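Local coordinates for protein Apc35852 (Geobacillus stearothermophilus, PDB 1U9C) that is of unknown function but belongs to the DJ-1/PfpI family, which includes proteins described as chaperones and cysteine proteases, at residues Val12-Thr17 / Gly53-Asp58; Gly97-Met102 / Val167-Leu172; Leu28-Val33 / Gln207-Thr212; Ser154-Glu159 / Phe184-Lys189. All blocks are in the same frame, centred on the assembly; numbering follows the deposited sequence.

Interaction 1 of 4, residues Val12-Thr17 / Gly53-Asp58; sequences VTNHTT and GEVPLD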
loop_
_atom_site.group_PDB
_atom_site.type_symbol
_atom_site.label_atom_id
_atom_site.label_comp_id
_atom_site.label_asym_id
_atom_site.label_seq_id
_atom_site.Cartn_x
_atom_site.Cartn_y
_atom_site.Cartn_z
ATOM N N VAL A 12 -0.554 6.140 -3.736
ATOM C CA VAL A 12 -0.533 5.207 -4.842
ATOM C C VAL A 12 0.593 5.524 -5.851
ATOM O O VAL A 12 1.152 6.601 -5.929
ATOM C CB VAL A 12 -1.907 5.158 -5.567
ATOM C CG1 VAL A 12 -2.978 4.758 -4.588
ATOM C CG2 VAL A 12 -2.245 6.508 -6.245
ATOM N N THR A 13 0.887 4.479 -6.646
ATOM C CA THR A 13 1.902 4.541 -7.723
ATOM C C THR A 13 1.433 5.376 -8.897
ATOM O O THR A 13 0.243 5.605 -9.123
ATOM C CB THR A 13 2.202 3.095 -8.172
ATOM O OG1 THR A 13 3.303 3.067 -9.111
ATOM C CG2 THR A 13 1.047 2.449 -8.899
ATOM N N ASN A 14 2.411 5.858 -9.662
ATOM C CA ASN A 14 2.194 6.441 -10.960
ATOM C C ASN A 14 2.975 5.705 -12.063
ATOM O O ASN A 14 3.024 6.200 -13.188
ATOM C CB ASN A 14 2.607 7.907 -11.024
ATOM C CG ASN A 14 1.950 8.746 -9.967
ATOM O OD1 ASN A 14 2.425 8.789 -8.858
ATOM N ND2 ASN A 14 0.832 9.432 -10.305
ATOM N N HIS A 15 3.512 4.531 -11.760
ATOM C CA HIS A 15 4.406 3.861 -12.676
ATOM C C HIS A 15 3.720 2.935 -13.619
ATOM O O HIS A 15 2.921 2.094 -13.182
ATOM C CB HIS A 15 5.449 3.073 -11.911
ATOM C CG HIS A 15 6.578 2.641 -12.761
ATOM N ND1 HIS A 15 7.658 3.447 -12.990
ATOM C CD2 HIS A 15 6.751 1.539 -13.527
ATOM C CE1 HIS A 15 8.466 2.857 -13.867
ATOM N NE2 HIS A 15 7.950 1.679 -14.192
ATOM N N THR A 16 4.064 2.995 -14.887
ATOM C CA THR A 16 3.469 2.074 -15.834
ATOM C C THR A 16 4.447 1.135 -16.549
ATOM O O THR A 16 4.058 0.082 -17.034
ATOM C CB THR A 16 2.874 3.096 -16.823
ATOM O OG1 THR A 16 1.661 3.669 -16.295
ATOM C CG2 THR A 16 2.671 2.553 -18.219
ATOM N N THR A 17 5.723 1.467 -16.662
ATOM C CA THR A 17 6.649 0.750 -17.589
ATOM C C THR A 17 7.338 -0.479 -16.995
ATOM O O THR A 17 7.930 -0.435 -15.919
ATOM C CB THR A 17 7.707 1.684 -18.107
ATOM O OG1 THR A 17 8.375 2.302 -17.001
ATOM C CG2 THR A 17 7.064 2.802 -18.907
ATOM N N GLY A 53 -1.556 14.162 -9.800
ATOM C CA GLY A 53 -2.248 14.038 -11.063
ATOM C C GLY A 53 -3.000 12.756 -11.280
ATOM O O GLY A 53 -3.415 12.083 -10.323
ATOM N N GLU A 54 -3.207 12.413 -12.529
ATOM C CA GLU A 54 -4.026 11.287 -12.906
ATOM C C GLU A 54 -3.286 9.962 -12.818
ATOM O O GLU A 54 -2.292 9.786 -13.538
ATOM C CB GLU A 54 -4.600 11.467 -14.334
ATOM C CG GLU A 54 -5.461 10.338 -14.850
ATOM C CD GLU A 54 -6.216 10.709 -16.130
ATOM O OE1 GLU A 54 -5.839 11.677 -16.839
ATOM O OE2 GLU A 54 -7.222 10.045 -16.439
ATOM N N VAL A 55 -3.700 9.055 -11.958
ATOM C CA VAL A 55 -3.009 7.826 -11.666
ATOM C C VAL A 55 -3.318 6.783 -12.715
ATOM O O VAL A 55 -4.489 6.516 -13.028
ATOM C CB VAL A 55 -3.437 7.386 -10.313
ATOM C CG1 VAL A 55 -3.033 5.981 -10.022
ATOM C CG2 VAL A 55 -2.871 8.325 -9.266
ATOM N N PRO A 56 -2.330 6.108 -13.271
ATOM C CA PRO A 56 -2.573 5.041 -14.238
ATOM C C PRO A 56 -2.996 3.768 -13.528
ATOM O O PRO A 56 -2.491 3.445 -12.451
ATOM C CB PRO A 56 -1.183 4.833 -14.876
ATOM C CG PRO A 56 -0.228 5.156 -13.757
ATOM C CD PRO A 56 -0.893 6.308 -12.984
ATOM N N LEU A 57 -3.922 3.036 -14.132
ATOM C CA LEU A 57 -4.406 1.824 -13.540
ATOM C C LEU A 57 -3.804 0.622 -14.277
ATOM O O LEU A 57 -3.705 0.634 -15.510
ATOM C CB LEU A 57 -5.942 1.781 -13.654
ATOM C CG LEU A 57 -6.638 2.992 -12.986
ATOM C CD1 LEU A 57 -8.200 2.930 -13.126
ATOM C CD2 LEU A 57 -6.193 3.083 -11.500
ATOM N N ASP A 58 -3.465 -0.399 -13.538
ATOM C CA ASP A 58 -3.009 -1.657 -14.143
ATOM C C ASP A 58 -4.142 -2.133 -15.008
ATOM O O ASP A 58 -5.275 -2.260 -14.526
ATOM C CB ASP A 58 -2.654 -2.671 -13.115
ATOM C CG ASP A 58 -2.006 -3.904 -13.699
ATOM O OD1 ASP A 58 -2.618 -4.552 -14.561
ATOM O OD2 ASP A 58 -0.802 -4.216 -13.398
HETATM O O HOH W 1 0.404 9.851 -13.142
#
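Val12 and Val55 supply the purely apolar part of this contact: their CG2 methyls meet at 3.6 Å, the two side chains crossing at about a right angle. CG1 of Val12 is turned anti to the carbonyl carbon (chi1 -59°), which leaves CG2 as the branch that meets Val55. A beta-branched residue suits position 55, because its second methyl serves another neighbour: Val55 CG1 rests 3.4 Å from Thr13 O, a buried carbonyl oxygen with no hydrogen-bond partner in the model.

Pro56 packs against the backbone of the facing loop. Its CG lies 3.5 Å from Asn14 O, and its CD sits against Asn14 CA. Proline fits here because CG and CD give apolar ring carbons to Asn14, and there is no backbone N-H in need of an acceptor.

No direct hydrogen bond joins the two loops; a water does so instead. Asn14 ND2 donates to it over 2.9 Å, and the water in turn donates to Glu54 O at 2.7 Å. Asn14 OD1 accepts from Gln51 N and ND2 also bonds Ser49 OG, which together fix the amide's rotation. Within 12-17, His15 N bonds to Thr13 OG1 at 3.0 Å and 166°, closing an ST turn, while Asp104 also binds that hydroxyl.

The two loops leave strands 7-12 and 44-49, parallel neighbours in the central sheet. Loops gathered beyond the carboxyl ends of parallel strands are characteristic of alpha/beta folds such as that of the DJ-1/PfpI family.

Interaction 2 of 4, residues Gly97-Met102 / Val167-Leu172; sequences GGHGTM and VHMPFL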
loop_
_atom_site.group_PDB
_atom_site.type_symbol
_atom_site.label_atom_id
_atom_site.label_comp_id
_atom_site.label_asym_id
_atom_site.label_seq_id
_atom_site.Cartn_x
_atom_site.Cartn_y
_atom_site.Cartn_z
ATOM N N GLY A 97 -1.490 -1.425 -3.796
ATOM C CA GLY A 97 -0.510 -2.060 -4.700
ATOM C C GLY A 97 -0.685 -1.834 -6.178
ATOM O O GLY A 97 -1.051 -0.747 -6.636
ATOM N N GLY A 98 -0.441 -2.900 -6.923
ATOM C CA GLY A 98 -0.152 -2.881 -8.334
ATOM C C GLY A 98 1.358 -3.048 -8.509
ATOM O O GLY A 98 2.130 -2.495 -7.751
ATOM N N HIS A 99 1.764 -3.649 -9.632
ATOM C CA HIS A 99 3.202 -3.794 -9.898
ATOM C C HIS A 99 3.921 -2.479 -10.086
ATOM O O HIS A 99 5.115 -2.472 -9.872
ATOM C CB HIS A 99 3.461 -4.703 -11.119
ATOM C CG HIS A 99 3.371 -6.175 -10.844
ATOM N ND1 HIS A 99 2.287 -6.914 -11.228
ATOM C CD2 HIS A 99 4.250 -7.044 -10.286
ATOM C CE1 HIS A 99 2.474 -8.182 -10.872
ATOM N NE2 HIS A 99 3.674 -8.296 -10.332
ATOM N N GLY A 100 3.207 -1.393 -10.417
ATOM C CA GLY A 100 3.847 -0.080 -10.543
ATOM C C GLY A 100 4.608 0.277 -9.301
ATOM O O GLY A 100 5.673 0.874 -9.386
ATOM N N THR A 101 4.092 -0.075 -8.119
ATOM C CA THR A 101 4.746 0.274 -6.893
ATOM C C THR A 101 6.170 -0.250 -6.772
ATOM O O THR A 101 6.991 0.347 -6.099
ATOM C CB THR A 101 3.951 -0.203 -5.637
ATOM O OG1 THR A 101 3.857 -1.657 -5.658
ATOM C CG2 THR A 101 2.577 0.365 -5.578
ATOM N N MET A 102 6.450 -1.417 -7.351
ATOM C CA MET A 102 7.764 -2.021 -7.253
ATOM C C MET A 102 8.802 -1.136 -7.885
ATOM O O MET A 102 10.012 -1.295 -7.594
ATOM C CB MET A 102 7.765 -3.396 -7.938
ATOM C CG MET A 102 6.840 -4.415 -7.216
ATOM S SD MET A 102 7.584 -4.953 -5.653
ATOM C CE MET A 102 8.901 -6.080 -6.222
ATOM N N VAL A 167 10.692 -12.411 -13.139
ATOM C CA VAL A 167 11.901 -12.120 -13.886
ATOM C C VAL A 167 12.070 -10.646 -14.244
ATOM O O VAL A 167 13.210 -10.249 -14.481
ATOM C CB VAL A 167 12.003 -12.997 -15.137
ATOM C CG1 VAL A 167 12.050 -14.452 -14.755
ATOM C CG2 VAL A 167 10.881 -12.715 -16.130
ATOM N N HIS A 168 10.981 -9.869 -14.258
ATOM C CA HIS A 168 11.074 -8.430 -14.563
ATOM C C HIS A 168 11.004 -7.531 -13.336
ATOM O O HIS A 168 10.880 -6.308 -13.458
ATOM C CB HIS A 168 9.981 -8.015 -15.534
ATOM C CG HIS A 168 10.169 -8.491 -16.921
ATOM N ND1 HIS A 168 11.274 -8.149 -17.686
ATOM C CD2 HIS A 168 9.477 -9.401 -17.659
ATOM C CE1 HIS A 168 11.176 -8.726 -18.870
ATOM N NE2 HIS A 168 10.115 -9.524 -18.857
ATOM N N MET A 169 10.971 -8.097 -12.135
ATOM C CA MET A 169 11.005 -7.303 -10.923
ATOM C C MET A 169 12.447 -7.024 -10.543
ATOM O O MET A 169 13.322 -7.869 -10.700
ATOM C CB MET A 169 10.349 -8.068 -9.780
ATOM C CG MET A 169 8.865 -8.211 -9.950
ATOM S SD MET A 169 7.889 -6.694 -10.097
ATOM C CE MET A 169 7.732 -6.643 -11.897
ATOM N N PRO A 170 12.677 -5.809 -10.036
ATOM C CA PRO A 170 13.977 -5.385 -9.569
ATOM C C PRO A 170 14.450 -6.172 -8.356
ATOM O O PRO A 170 15.666 -6.237 -8.105
ATOM C CB PRO A 170 13.756 -3.912 -9.230
ATOM C CG PRO A 170 12.435 -3.791 -9.017
ATOM C CD PRO A 170 11.704 -4.707 -9.967
ATOM N N PHE A 171 13.475 -6.711 -7.627
ATOM C CA PHE A 171 13.701 -7.622 -6.491
ATOM C C PHE A 171 12.385 -8.328 -6.236
ATOM O O PHE A 171 11.338 -7.905 -6.723
ATOM C CB PHE A 171 14.099 -6.842 -5.242
ATOM C CG PHE A 171 13.070 -5.804 -4.826
ATOM C CD1 PHE A 171 12.106 -6.102 -3.879
ATOM C CD2 PHE A 171 13.109 -4.536 -5.380
ATOM C CE1 PHE A 171 11.171 -5.139 -3.519
ATOM C CE2 PHE A 171 12.184 -3.588 -5.036
ATOM C CZ PHE A 171 11.217 -3.883 -4.088
ATOM N N LEU A 172 12.397 -9.408 -5.478
ATOM C CA LEU A 172 11.157 -10.078 -5.099
ATOM C C LEU A 172 10.720 -9.559 -3.720
ATOM O O LEU A 172 11.513 -9.508 -2.791
ATOM C CB LEU A 172 11.276 -11.611 -5.093
ATOM C CG LEU A 172 11.406 -12.274 -6.458
ATOM C CD1 LEU A 172 11.346 -13.767 -6.343
ATOM C CD2 LEU A 172 10.348 -11.742 -7.423
#
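Met102 buries the most surface here and meets both Met169 and Phe171. Its chain, bent at chi2 (-73°) and again at chi3, brings the terminal methyl over one face of the Phe171 ring, CE standing 3.9 Å from the ring centroid and only 20° off the normal. This is a CH-pi contact, and the sulfur joins in obliquely, Met102 SD lying 4.7 Å from the same centroid, a Met-aromatic contact. The packing is tight, for CE also comes within 3.1 Å of Phe171 O. A thioether suits such a site, since an unbranched, flexible chain can bend so that its methyl lies on the ring while its CG meets Met169. Replacing Phe171 by an alanine would probably leave the Met102 methyl without the ring face it rests on and free to take up other rotations.

The segment 97-102 carries a turn into helix 101-104 beside Cys129, seen as its sulfinic acid, which is probably the reactive cysteine known in this family; Gly98 N is hydrogen-bonded to the sulfinate. In the turn, Gly98 O accepts from both Thr101 N and Thr101 OG1.

Met169 lies between Met102 and His99. Its SD touches Met102 CG at 3.8 Å on one hand and His99 CD2 at 3.7 Å on the other, where the sulfur stands at the edge of the imidazole, near its plane. His99 NE2 bonds to Glu160, which helps fix the rotation of the ring. At the rim, Pro170 CG rests 3.8 Å from Met102 O.

Interaction 3 of 4, residues Leu28-Val33 / Gln207-Thr212; sequences LEEFAV and QSSRST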
loop_
_atom_site.group_PDB
_atom_site.type_symbol
_atom_site.label_atom_id
_atom_site.label_comp_id
_atom_site.label_asym_id
_atom_site.label_seq_id
_atom_site.Cartn_x
_atom_site.Cartn_y
_atom_site.Cartn_z
ATOM N N LEU A 28 -6.603 -1.154 -9.105
ATOM C CA LEU A 28 -7.732 -0.310 -8.729
ATOM C C LEU A 28 -8.418 -0.710 -7.433
ATOM O O LEU A 28 -8.615 0.135 -6.532
ATOM C CB LEU A 28 -8.705 -0.181 -9.902
ATOM C CG LEU A 28 -9.932 0.653 -9.578
ATOM C CD1 LEU A 28 -9.637 2.094 -9.155
ATOM C CD2 LEU A 28 -10.831 0.615 -10.815
ATOM N N GLU A 29 -8.771 -1.972 -7.264
ATOM C CA GLU A 29 -9.553 -2.376 -6.116
ATOM C C GLU A 29 -8.833 -2.058 -4.822
ATOM O O GLU A 29 -9.467 -1.851 -3.775
ATOM C CB GLU A 29 -9.868 -3.910 -6.189
ATOM C CG GLU A 29 -10.539 -4.495 -4.954
ATOM C CD GLU A 29 -10.819 -5.966 -5.012
ATOM O OE1 GLU A 29 -10.301 -6.687 -5.897
ATOM O OE2 GLU A 29 -11.561 -6.380 -4.084
ATOM N N GLU A 30 -7.523 -2.179 -4.830
ATOM C CA GLU A 30 -6.723 -1.982 -3.628
ATOM C C GLU A 30 -6.753 -0.567 -3.091
ATOM O O GLU A 30 -6.445 -0.349 -1.925
ATOM C CB GLU A 30 -5.307 -2.461 -3.857
ATOM C CG GLU A 30 -5.233 -3.983 -4.054
ATOM C CD GLU A 30 -3.927 -4.487 -4.491
ATOM O OE1 GLU A 30 -2.957 -3.793 -4.506
ATOM O OE2 GLU A 30 -3.949 -5.715 -4.875
ATOM N N PHE A 31 -7.062 0.379 -3.955
ATOM C CA PHE A 31 -7.391 1.756 -3.576
ATOM C C PHE A 31 -8.889 1.909 -3.302
ATOM O O PHE A 31 -9.277 2.443 -2.270
ATOM C CB PHE A 31 -6.981 2.738 -4.675
ATOM C CG PHE A 31 -7.392 4.132 -4.389
ATOM C CD1 PHE A 31 -6.695 4.916 -3.491
ATOM C CD2 PHE A 31 -8.557 4.672 -4.934
ATOM C CE1 PHE A 31 -7.125 6.198 -3.188
ATOM C CE2 PHE A 31 -8.965 5.934 -4.650
ATOM C CZ PHE A 31 -8.264 6.693 -3.777
ATOM N N ALA A 32 -9.711 1.461 -4.240
ATOM C CA ALA A 32 -11.126 1.819 -4.204
ATOM C C ALA A 32 -11.852 1.201 -3.005
ATOM O O ALA A 32 -12.655 1.866 -2.349
ATOM C CB ALA A 32 -11.835 1.411 -5.495
ATOM N N VAL A 33 -11.612 -0.070 -2.688
ATOM C CA VAL A 33 -12.343 -0.690 -1.598
ATOM C C VAL A 33 -11.943 -0.035 -0.253
ATOM O O VAL A 33 -12.807 0.354 0.531
ATOM C CB VAL A 33 -12.150 -2.191 -1.642
ATOM C CG1 VAL A 33 -12.410 -2.838 -0.288
ATOM C CG2 VAL A 33 -13.015 -2.800 -2.763
ATOM N N GLN A 207 -7.710 -9.588 -3.126
ATOM C CA GLN A 207 -8.758 -10.179 -2.326
ATOM C C GLN A 207 -8.662 -9.859 -0.824
ATOM O O GLN A 207 -9.615 -10.125 -0.055
ATOM C CB GLN A 207 -8.749 -11.719 -2.501
ATOM C CG GLN A 207 -8.998 -12.241 -3.937
ATOM C CD GLN A 207 -7.836 -12.094 -4.923
ATOM O OE1 GLN A 207 -6.687 -11.884 -4.558
ATOM N NE2 GLN A 207 -8.142 -12.290 -6.217
ATOM N N SER A 208 -7.528 -9.298 -0.409
ATOM C CA SER A 208 -7.303 -8.878 0.983
ATOM C C SER A 208 -7.584 -7.392 1.237
ATOM O O SER A 208 -7.321 -6.927 2.361
ATOM C CB SER A 208 -5.847 -9.151 1.313
ATOM O OG SER A 208 -5.505 -10.498 1.019
ATOM N N SER A 209 -8.038 -6.648 0.231
ATOM C CA SER A 209 -8.177 -5.183 0.346
ATOM C C SER A 209 -9.128 -4.792 1.450
ATOM O O SER A 209 -8.813 -3.950 2.301
ATOM C CB SER A 209 -8.635 -4.586 -0.968
ATOM O OG SER A 209 -7.695 -4.831 -2.014
ATOM N N ARG A 210 -10.298 -5.407 1.493
ATOM C CA ARG A 210 -11.265 -5.085 2.477
ATOM C C ARG A 210 -10.832 -5.387 3.915
ATOM O O ARG A 210 -10.934 -4.542 4.807
ATOM C CB ARG A 210 -12.609 -5.733 2.196
ATOM C CG ARG A 210 -13.679 -5.241 3.097
ATOM C CD ARG A 210 -15.095 -5.748 2.710
ATOM N NE ARG A 210 -15.371 -5.307 1.343
ATOM C CZ ARG A 210 -15.934 -4.148 0.987
ATOM N NH1 ARG A 210 -16.402 -3.287 1.903
ATOM N NH2 ARG A 210 -16.092 -3.891 -0.305
ATOM N N SER A 211 -10.255 -6.564 4.133
ATOM C CA SER A 211 -9.870 -6.978 5.468
ATOM C C SER A 211 -8.739 -6.129 5.990
ATOM O O SER A 211 -8.689 -5.802 7.166
ATOM C CB SER A 211 -9.501 -8.473 5.573
ATOM O OG SER A 211 -8.359 -8.835 4.835
ATOM N N THR A 212 -7.858 -5.710 5.090
ATOM C CA THR A 212 -6.759 -4.825 5.472
ATOM C C THR A 212 -7.340 -3.519 5.942
ATOM O O THR A 212 -6.950 -2.994 7.008
ATOM C CB THR A 212 -5.769 -4.616 4.281
ATOM O OG1 THR A 212 -5.269 -5.898 3.864
ATOM C CG2 THR A 212 -4.520 -3.859 4.727
HETATM O O HOH W 2 -11.200 -7.148 -0.701
#
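Val33 has its CG1 methyl thrown to the far side of CB from the backbone N (chi1 158°), which directs it onto Arg210. The arginine chain runs out extended through its first two torsions and then bends at chi3 (-59°), bringing the guanidinium back across the valine. One face of the planar group is thereby covered by Val33 CG1, which stands 3.8 Å above the plane toward the rim. The same methyl presses on the start of the arginine, 3.7 Å from Arg210 CA. A valine serves here because its compact branches can meet both the backbone and the flat end of a long side chain.

Ser209 marks the closest approach of the backbones, its CA 5.3 Å from that of Glu30. The small residue permits this, and its OG lies 3.3 Å from Glu30 CG while being hydrogen-bonded to Pro206 O of its own turn, which satisfies the hydroxyl locally. Beyond CG, Glu30 OE1 makes a weak hydrogen bond with Gly97 N, and the carboxylate lies near the modified Cys129. The contact thus joins two helices flanking the central sheet of the alpha/beta sandwich, near the start of each: helix 28-40, whose Phe31 lies on strand 7-12, and helix 209-221, the last of the chain.

A water sits between the helix starts. Arg210 N donates to it over 2.9 Å, whereas the water's own bonds to Glu29 OE2 (3.5 Å) and Gln207 O are long and weak. Glu29 and Arg210 have opposite charges, yet OE2 and NH2 stay 6.4 Å apart, with no salt bridge formed.

Interaction 4 of 4, residues Ser154-Glu159 / Phe184-Lys189; sequences SFTDEE and FVRGGK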
loop_
_atom_site.group_PDB
_atom_site.type_symbol
_atom_site.label_atom_id
_atom_site.label_comp_id
_atom_site.label_asym_id
_atom_site.label_seq_id
_atom_site.Cartn_x
_atom_site.Cartn_y
_atom_site.Cartn_z
ATOM N N SER A 154 2.567 -9.993 2.113
ATOM C CA SER A 154 2.608 -9.244 0.859
ATOM C C SER A 154 2.263 -10.200 -0.238
ATOM O O SER A 154 2.165 -11.395 -0.015
ATOM C CB SER A 154 3.966 -8.621 0.551
ATOM O OG SER A 154 4.973 -9.595 0.206
ATOM N N PHE A 155 2.260 -9.695 -1.471
ATOM C CA PHE A 155 2.201 -10.545 -2.642
ATOM C C PHE A 155 3.357 -11.520 -2.530
ATOM O O PHE A 155 4.482 -11.146 -2.265
ATOM C CB PHE A 155 2.397 -9.714 -3.879
ATOM C CG PHE A 155 1.839 -10.313 -5.119
ATOM C CD1 PHE A 155 0.493 -10.361 -5.324
ATOM C CD2 PHE A 155 2.679 -10.726 -6.127
ATOM C CE1 PHE A 155 -0.006 -10.839 -6.503
ATOM C CE2 PHE A 155 2.172 -11.200 -7.311
ATOM C CZ PHE A 155 0.845 -11.241 -7.496
ATOM N N THR A 156 3.054 -12.787 -2.697
ATOM C CA THR A 156 4.058 -13.806 -2.440
ATOM C C THR A 156 4.891 -14.072 -3.661
ATOM O O THR A 156 4.470 -13.818 -4.790
ATOM C CB THR A 156 3.405 -15.122 -1.973
ATOM O OG1 THR A 156 2.521 -15.630 -2.982
ATOM C CG2 THR A 156 2.584 -14.952 -0.706
ATOM N N ASP A 157 6.061 -14.645 -3.415
ATOM C CA ASP A 157 6.939 -15.048 -4.508
ATOM C C ASP A 157 6.257 -16.062 -5.392
ATOM O O ASP A 157 6.450 -16.040 -6.597
ATOM C CB ASP A 157 8.223 -15.646 -4.007
ATOM C CG ASP A 157 9.093 -14.665 -3.267
ATOM O OD1 ASP A 157 8.854 -13.438 -3.306
ATOM O OD2 ASP A 157 10.091 -15.081 -2.623
ATOM N N GLU A 158 5.484 -16.981 -4.791
ATOM C CA GLU A 158 4.670 -17.938 -5.556
ATOM C C GLU A 158 3.644 -17.277 -6.463
ATOM O O GLU A 158 3.491 -17.637 -7.616
ATOM C CB GLU A 158 3.926 -18.901 -4.606
ATOM C CG GLU A 158 3.144 -19.998 -5.341
ATOM C CD GLU A 158 2.182 -20.789 -4.448
ATOM O OE1 GLU A 158 1.907 -20.377 -3.300
ATOM O OE2 GLU A 158 1.699 -21.848 -4.900
ATOM N N GLU A 159 2.939 -16.279 -5.939
ATOM C CA GLU A 159 1.991 -15.520 -6.741
ATOM C C GLU A 159 2.728 -14.775 -7.859
ATOM O O GLU A 159 2.264 -14.775 -8.984
ATOM C CB GLU A 159 1.193 -14.540 -5.883
ATOM C CG GLU A 159 0.066 -15.208 -5.097
ATOM C CD GLU A 159 -0.433 -14.416 -3.890
ATOM O OE1 GLU A 159 0.402 -13.848 -3.143
ATOM O OE2 GLU A 159 -1.659 -14.425 -3.635
ATOM N N PHE A 184 7.622 -13.356 7.858
ATOM C CA PHE A 184 6.659 -13.360 6.787
ATOM C C PHE A 184 5.656 -14.470 7.008
ATOM O O PHE A 184 6.006 -15.575 7.447
ATOM C CB PHE A 184 7.363 -13.542 5.439
ATOM C CG PHE A 184 6.485 -13.257 4.260
ATOM C CD1 PHE A 184 6.366 -11.972 3.748
ATOM C CD2 PHE A 184 5.705 -14.254 3.718
ATOM C CE1 PHE A 184 5.526 -11.714 2.665
ATOM C CE2 PHE A 184 4.860 -13.996 2.669
ATOM C CZ PHE A 184 4.771 -12.725 2.138
ATOM N N VAL A 185 4.411 -14.169 6.679
ATOM C CA VAL A 185 3.332 -15.116 6.790
ATOM C C VAL A 185 2.360 -14.851 5.642
ATOM O O VAL A 185 2.325 -13.748 5.049
ATOM C CB VAL A 185 2.678 -15.006 8.182
ATOM C CG1 VAL A 185 1.883 -13.728 8.305
ATOM C CG2 VAL A 185 1.871 -16.260 8.519
ATOM N N ARG A 186 1.611 -15.883 5.281
ATOM C CA ARG A 186 0.701 -15.792 4.172
ATOM C C ARG A 186 -0.400 -16.813 4.265
ATOM O O ARG A 186 -0.390 -17.672 5.146
ATOM C CB ARG A 186 1.487 -15.972 2.870
ATOM C CG ARG A 186 2.530 -17.085 2.990
ATOM C CD ARG A 186 2.885 -17.681 1.712
ATOM N NE ARG A 186 1.717 -18.142 0.976
ATOM C CZ ARG A 186 1.779 -18.609 -0.265
ATOM N NH1 ARG A 186 2.942 -18.671 -0.904
ATOM N NH2 ARG A 186 0.665 -18.993 -0.878
ATOM N N GLY A 187 -1.354 -16.701 3.355
ATOM C CA GLY A 187 -2.422 -17.651 3.189
ATOM C C GLY A 187 -2.342 -18.200 1.774
ATOM O O GLY A 187 -1.406 -17.902 1.000
ATOM N N GLY A 188 -3.345 -18.982 1.411
ATOM C CA GLY A 188 -3.386 -19.532 0.068
ATOM C C GLY A 188 -3.246 -18.456 -0.988
ATOM O O GLY A 188 -3.729 -17.333 -0.809
ATOM N N LYS A 189 -2.581 -18.779 -2.097
ATOM C CA LYS A 189 -2.493 -17.819 -3.190
ATOM C C LYS A 189 -3.909 -17.329 -3.497
ATOM O O LYS A 189 -4.865 -18.090 -3.458
ATOM C CB LYS A 189 -1.806 -18.407 -4.439
ATOM C CG LYS A 189 -2.363 -19.713 -4.985
ATOM C CD LYS A 189 -1.728 -20.030 -6.324
ATOM C CE LYS A 189 -2.019 -21.434 -6.768
ATOM N NZ LYS A 189 -1.435 -21.718 -8.110
#
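Arg186 grips Glu158 end-on, NH1 and NH2 both donating to the single oxygen OE1 at 3.1 Å in a salt bridge. Glu158 CG stands opposite its backbone N (chi1 -175°) and the chain runs extended, which carries OE1 out to the guanidinium, near its plane; the carboxylate is turned 45° from it. Arg186 NE and NH2 also bond to Gly187 O, so its three nitrogens hold two acceptors at once. A leucine in its place is likely to leave Glu158 without its charged mate and the Gly187 carbonyl without its two donors.

Thr156 caps helix 157-163 in a capping box: Glu159 N donates to Thr156 OG1 (3.1 Å), and Thr156 N to Glu159 OE1 (2.9 Å). This fixes Thr156 CG2 over one guanidinium face, 3.4 Å above the plane. Farther out, Phe184 CE1 sets the ring edge 3.3 Å from Ser154 OG, and Glu159 CG packs 3.8 Å from Lys189 CB; the ammonium of Lys189 forms a salt bridge with Glu162.

The contact ties the start of helix 157-163 to the loop following strand 183-184. Arg186 is likely to favour the charged form of Glu158, whereas Glu159 is held by neutral donors.

Interactions 2 and 3 are the more buried of the four; interactions 1 and 4 are only partly so, and interaction 4 alone crosses its interface with a salt bridge. Interactions 1 and 3 meet on strand 7-12, where Val12 of one touches Phe31 of the other. Interactions 1 and 2 join at the turn 97-102, through a probable hydrogen bond between Thr13 OG1 and Gly100 O, and interaction 3 reaches that turn through Glu30. Interactions 2 and 4 touch through Leu172 and Asp157, at the N-terminal starts of helices 173-179 and 157-163. The chemistry follows place: thioethers and an aromatic ring in 2, valine and proline packing with a bridging water in 1, close helices and a water with weaker links in 3, charge in 4.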